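Side-chain contacts in 3-hydroxyisobutyrate dehydrogenase (Salmonella typhimurium, PDB 3G0O), which probably oxidises L-threonate to 2-oxo-tetronate (2-dehydro-L-erythronate) with NAD(+), preferred over NADP(+), as the hydride acceptor: residues His189-Ala194 against Ser267-Met272; Gly234-Arg239 against Ala288-Phe293. All blocks are in the same frame, centred on the assembly; numbering follows the deposited sequence.

Contact 1: His189-Ala194 against Ser267-Met272; sequences HIAAAA and STALNM
Ala191 is the residue through which helix 174-202 meets helix 264-281 here, and it is held by two side chains of the latter. Its CB faces the CB of Ala269 at 4.2 Å, methyl against methyl. Met272, one turn further along and modelled as selenomethionine, supplies the second touch: its SE and its CE each lie 4.0 Å from Ala191 CB, and the terminal methyl also comes 3.8 Å from Ala191 O. The chain gets there by a bend near its end; CG stands beside the backbone N (chi1 -69°), and the turn about CG-SE (chi3 73°) brings CE round against the alanine. Small residues suit the place where the CA atoms of Ala191 and Ala269 stand 6.0 Å apart, while the long, flexible methionine spans the wider distance on one side of them.

That patch is buried; the looser side holds Ser267, partly exposed, and Asn271, exposed. Ser267 OG bonds to the carbonyls of Leu263 and Pro264, at the start of the helix, whereas Thr268 meets Thr268 of the second subunit. Around the packed side, Leu249 of helix 242-258 covers Ala269, Phe273 reaches Ala191, and Leu265 of the second subunit packs on Ala191, so the contact is part of the dimer interface. The side chains that meet are all apolar, and the one polar atom touched, Ala191 O, meets only the methionine methyl: dispersion and the hydrophobic effect join the helices, and shape rather than directed bonding sets their fit.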
loop_
_atom_site.group_PDB
_atom_site.type_symbol
_atom_site.label_atom_id
_atom_site.label_comp_id
_atom_site.label_asym_id
_atom_site.label_seq_id
_atom_site.Cartn_x
_atom_site.Cartn_y
_atom_site.Cartn_z
ATOM N N HIS A 189 2.971 6.608 2.359
ATOM C CA HIS A 189 3.350 5.458 1.544
ATOM C C HIS A 189 4.502 5.776 0.591
ATOM O O HIS A 189 5.406 4.958 0.421
ATOM C CB HIS A 189 2.136 4.919 0.784
ATOM C CG HIS A 189 1.127 4.251 1.669
ATOM N ND1 HIS A 189 -0.153 3.957 1.254
ATOM C CD2 HIS A 189 1.202 3.851 2.962
ATOM C CE1 HIS A 189 -0.825 3.411 2.252
ATOM N NE2 HIS A 189 -0.025 3.336 3.301
ATOM N N ILE A 190 4.498 6.953 -0.024
ATOM C CA ILE A 190 5.607 7.287 -0.912
ATOM C C ILE A 190 6.900 7.344 -0.095
ATOM O O ILE A 190 7.919 6.778 -0.490
ATOM C CB ILE A 190 5.409 8.644 -1.620
ATOM C CG1 ILE A 190 4.231 8.554 -2.599
ATOM C CG2 ILE A 190 6.687 9.016 -2.378
ATOM C CD1 ILE A 190 3.834 9.883 -3.219
ATOM N N ALA A 191 6.851 8.015 1.052
ATOM C CA ALA A 191 8.035 8.136 1.895
ATOM C C ALA A 191 8.513 6.783 2.426
ATOM O O ALA A 191 9.716 6.526 2.480
ATOM C CB ALA A 191 7.760 9.104 3.064
ATOM N N ALA A 192 7.578 5.922 2.819
ATOM C CA ALA A 192 7.939 4.606 3.332
ATOM C C ALA A 192 8.576 3.779 2.217
ATOM O O ALA A 192 9.550 3.068 2.446
ATOM C CB ALA A 192 6.703 3.892 3.888
ATOM N N ALA A 193 8.031 3.883 1.008
ATOM C CA ALA A 193 8.585 3.144 -0.123
ATOM C C ALA A 193 10.031 3.588 -0.330
ATOM O O ALA A 193 10.934 2.759 -0.481
ATOM C CB ALA A 193 7.763 3.413 -1.388
ATOM N N ALA A 194 10.246 4.902 -0.320
ATOM C CA ALA A 194 11.578 5.458 -0.512
ATOM C C ALA A 194 12.535 4.983 0.569
ATOM O O ALA A 194 13.675 4.618 0.285
ATOM C CB ALA A 194 11.519 6.978 -0.517
ATOM N N SER A 267 3.758 13.221 10.491
ATOM C CA SER A 267 4.637 14.342 10.817
ATOM C C SER A 267 6.040 14.004 10.321
ATOM O O SER A 267 6.779 14.880 9.868
ATOM C CB SER A 267 4.651 14.620 12.332
ATOM O OG SER A 267 5.248 13.566 13.067
ATOM N N THR A 268 6.395 12.726 10.385
ATOM C CA THR A 268 7.708 12.285 9.924
ATOM C C THR A 268 7.789 12.435 8.406
ATOM O O THR A 268 8.769 12.955 7.883
ATOM C CB THR A 268 7.972 10.807 10.306
ATOM O OG1 THR A 268 7.968 10.683 11.734
ATOM C CG2 THR A 268 9.330 10.334 9.759
ATOM N N ALA A 269 6.753 11.989 7.702
ATOM C CA ALA A 269 6.738 12.091 6.245
ATOM C C ALA A 269 6.813 13.556 5.809
ATOM O O ALA A 269 7.508 13.889 4.850
ATOM C CB ALA A 269 5.476 11.436 5.688
ATOM N N LEU A 270 6.093 14.429 6.510
ATOM C CA LEU A 270 6.125 15.847 6.167
ATOM C C LEU A 270 7.555 16.360 6.305
ATOM O O LEU A 270 8.047 17.092 5.445
ATOM C CB LEU A 270 5.184 16.665 7.068
ATOM C CG LEU A 270 5.334 18.189 6.953
ATOM C CD1 LEU A 270 5.107 18.629 5.514
ATOM C CD2 LEU A 270 4.338 18.882 7.891
ATOM N N ASN A 271 8.230 15.969 7.383
ATOM C CA ASN A 271 9.608 16.408 7.583
ATOM C C ASN A 271 10.513 15.893 6.472
ATOM O O ASN A 271 11.420 16.598 6.029
ATOM C CB ASN A 271 10.149 15.929 8.930
ATOM C CG ASN A 271 9.606 16.729 10.087
ATOM O OD1 ASN A 271 9.331 17.921 9.957
ATOM N ND2 ASN A 271 9.467 16.088 11.235
HETATM N N MSE A 272 10.269 14.666 6.022
HETATM C CA MSE A 272 11.088 14.100 4.950
HETATM C C MSE A 272 10.903 14.852 3.632
HETATM O O MSE A 272 11.879 15.219 2.980
HETATM C CB MSE A 272 10.765 12.616 4.763
HETATM C CG MSE A 272 11.224 11.762 5.933
HETATM SE SE MSE A 272 10.462 9.980 5.921
HETATM C CE MSE A 272 11.478 9.222 4.448
#

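Contact 2: Gly234-Arg239 against Ala288-Phe293; sequences GDYTPR and AVIKIF
Tyr236 makes the whole of this contact, its ring meeting Ala288, Ile290 and Lys291. Tyr236 CD1 lies 3.7 Å from Ala288 CA and, in apolar packing, 3.9 Å from Ala288 CB; the alanine, being small, lets the ring near the backbone. Ile290 CG2 lies against the phenol oxygen, 3.7 Å from Tyr236 OH, the side chains crossing at about a right angle.

Over one ring face runs Lys291, extended beyond CG and antiparallel to the tyrosine side chain. Its CE sits 3.8 Å from the Tyr236 ring centroid, 18° off the normal, a CH-pi contact, while Lys291 NZ lies 4.3 Å from that centroid, an off-centre cation-pi contact. The ammonium's stronger partner is Glu284, by salt bridge, so the ring chiefly meets the CE methylene, which the adjacent charge probably polarises.

A second set of polar bonds, within 234-239, braces the loop carrying the tyrosine. Asp235 OD1 accepts from Thr237 N, an Asx turn, and through its syn lone pair from Thr237 OG1 at 2.6 Å. Arg239 NH1 bonds to Asp235 O and Thr237 O, and Arg239 NH2 forms a salt bridge with Asp235 OD2 at 2.8 Å. Asp285 holds the backbone of Tyr236 and Arg239.

The loop leaves helix 222-232 by a Schellman motif at Gly234; Val231 of that helix touches Tyr236 and Ile290, and the C-terminal 3-10 segment packs on helices 174-202 and 264-281.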
loop_
_atom_site.group_PDB
_atom_site.type_symbol
_atom_site.label_atom_id
_atom_site.label_comp_id
_atom_site.label_asym_id
_atom_site.label_seq_id
_atom_site.Cartn_x
_atom_site.Cartn_y
_atom_site.Cartn_z
ATOM N N GLY A 234 15.484 5.351 -12.420
ATOM C CA GLY A 234 16.293 6.542 -12.211
ATOM C C GLY A 234 15.762 7.771 -12.930
ATOM O O GLY A 234 16.527 8.661 -13.312
ATOM N N ASP A 235 14.448 7.825 -13.118
ATOM C CA ASP A 235 13.823 8.953 -13.793
ATOM C C ASP A 235 12.993 9.787 -12.816
ATOM O O ASP A 235 11.860 9.434 -12.483
ATOM C CB ASP A 235 12.955 8.443 -14.946
ATOM C CG ASP A 235 12.171 9.548 -15.617
ATOM O OD1 ASP A 235 12.639 10.708 -15.595
ATOM O OD2 ASP A 235 11.095 9.250 -16.176
ATOM N N TYR A 236 13.565 10.897 -12.357
ATOM C CA TYR A 236 12.878 11.764 -11.412
ATOM C C TYR A 236 12.141 12.920 -12.073
ATOM O O TYR A 236 11.875 13.947 -11.441
ATOM C CB TYR A 236 13.873 12.266 -10.358
ATOM C CG TYR A 236 14.396 11.133 -9.507
ATOM C CD1 TYR A 236 13.600 10.558 -8.515
ATOM C CD2 TYR A 236 15.644 10.558 -9.766
ATOM C CE1 TYR A 236 14.025 9.441 -7.806
ATOM C CE2 TYR A 236 16.080 9.436 -9.066
ATOM C CZ TYR A 236 15.261 8.881 -8.090
ATOM O OH TYR A 236 15.668 7.749 -7.424
ATOM N N THR A 237 11.816 12.744 -13.353
ATOM C CA THR A 237 11.059 13.745 -14.095
ATOM C C THR A 237 9.757 13.845 -13.305
ATOM O O THR A 237 9.134 12.831 -13.001
ATOM C CB THR A 237 10.752 13.263 -15.529
ATOM O OG1 THR A 237 11.977 13.132 -16.259
ATOM C CG2 THR A 237 9.850 14.251 -16.244
ATOM N N PRO A 238 9.329 15.065 -12.962
ATOM C CA PRO A 238 8.096 15.251 -12.192
ATOM C C PRO A 238 6.759 14.884 -12.834
ATOM O O PRO A 238 6.383 15.434 -13.866
ATOM C CB PRO A 238 8.153 16.730 -11.816
ATOM C CG PRO A 238 8.829 17.340 -13.013
ATOM C CD PRO A 238 9.959 16.362 -13.270
ATOM N N ARG A 239 6.059 13.935 -12.219
ATOM C CA ARG A 239 4.726 13.556 -12.666
ATOM C C ARG A 239 3.887 14.339 -11.665
ATOM O O ARG A 239 2.950 15.049 -12.023
ATOM C CB ARG A 239 4.466 12.056 -12.492
ATOM C CG ARG A 239 5.024 11.164 -13.592
ATOM C CD ARG A 239 6.531 11.040 -13.527
ATOM N NE ARG A 239 7.008 9.933 -14.354
ATOM C CZ ARG A 239 8.263 9.499 -14.373
ATOM N NH1 ARG A 239 9.177 10.082 -13.608
ATOM N NH2 ARG A 239 8.602 8.473 -15.146
ATOM N N ALA A 288 11.487 11.516 -5.460
ATOM C CA ALA A 288 12.817 12.057 -5.174
ATOM C C ALA A 288 13.045 12.247 -3.677
ATOM O O ALA A 288 14.150 12.595 -3.251
ATOM C CB ALA A 288 13.029 13.380 -5.909
ATOM N N VAL A 289 12.007 12.026 -2.877
ATOM C CA VAL A 289 12.155 12.146 -1.432
ATOM C C VAL A 289 13.215 11.127 -0.990
ATOM O O VAL A 289 13.853 11.281 0.055
ATOM C CB VAL A 289 10.818 11.856 -0.698
ATOM C CG1 VAL A 289 10.370 10.422 -0.959
ATOM C CG2 VAL A 289 10.982 12.109 0.797
ATOM N N ILE A 290 13.408 10.089 -1.802
ATOM C CA ILE A 290 14.392 9.057 -1.500
ATOM C C ILE A 290 15.810 9.646 -1.462
ATOM O O ILE A 290 16.712 9.087 -0.841
ATOM C CB ILE A 290 14.348 7.917 -2.557
ATOM C CG1 ILE A 290 15.144 6.712 -2.051
ATOM C CG2 ILE A 290 14.936 8.403 -3.884
ATOM C CD1 ILE A 290 15.011 5.468 -2.923
ATOM N N LYS A 291 15.999 10.788 -2.114
ATOM C CA LYS A 291 17.313 11.418 -2.155
ATOM C C LYS A 291 17.816 11.967 -0.817
ATOM O O LYS A 291 19.004 12.262 -0.678
ATOM C CB LYS A 291 17.326 12.519 -3.221
ATOM C CG LYS A 291 17.180 11.966 -4.634
ATOM C CD LYS A 291 17.235 13.058 -5.691
ATOM C CE LYS A 291 17.174 12.459 -7.093
ATOM N NZ LYS A 291 17.262 13.496 -8.158
ATOM N N ILE A 292 16.935 12.106 0.172
ATOM C CA ILE A 292 17.383 12.610 1.471
ATOM C C ILE A 292 18.269 11.574 2.166
ATOM O O ILE A 292 18.964 11.878 3.136
ATOM C CB ILE A 292 16.194 12.964 2.397
ATOM C CG1 ILE A 292 15.392 11.708 2.742
ATOM C CG2 ILE A 292 15.306 13.999 1.718
ATOM C CD1 ILE A 292 14.259 11.969 3.729
ATOM N N PHE A 293 18.244 10.352 1.646
ATOM C CA PHE A 293 19.029 9.252 2.193
ATOM C C PHE A 293 20.420 9.203 1.569
ATOM O O PHE A 293 21.357 8.734 2.247
ATOM C CB PHE A 293 18.294 7.925 1.964
ATOM C CG PHE A 293 17.049 7.775 2.797
ATOM C CD1 PHE A 293 17.139 7.464 4.153
ATOM C CD2 PHE A 293 15.791 7.983 2.241
ATOM C CE1 PHE A 293 15.986 7.357 4.946
ATOM C CE2 PHE A 293 14.636 7.879 3.021
ATOM C CZ PHE A 293 14.739 7.568 4.378
#

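From the N terminus the chain first completes the eight-stranded sheet of the Rossmann-type domain, then enters helix 174-202, which carries 189-194. It passes through helices 207-214 and 222-232 to the loop 234-239, runs on through helix 242-258, and returns in helix 264-281, where contact 1 closes a loop of 72 intervening residues. Contact 2 closes a second, of 48, when 288-293 comes back to 234-239. The segments alternate, so the two closures cross. They also touch: Ala194 packs on Val289 and Ile290, and Met272 on Ile292 and Phe293. Together they tie the C-terminal tail to three helices of the all-helical part.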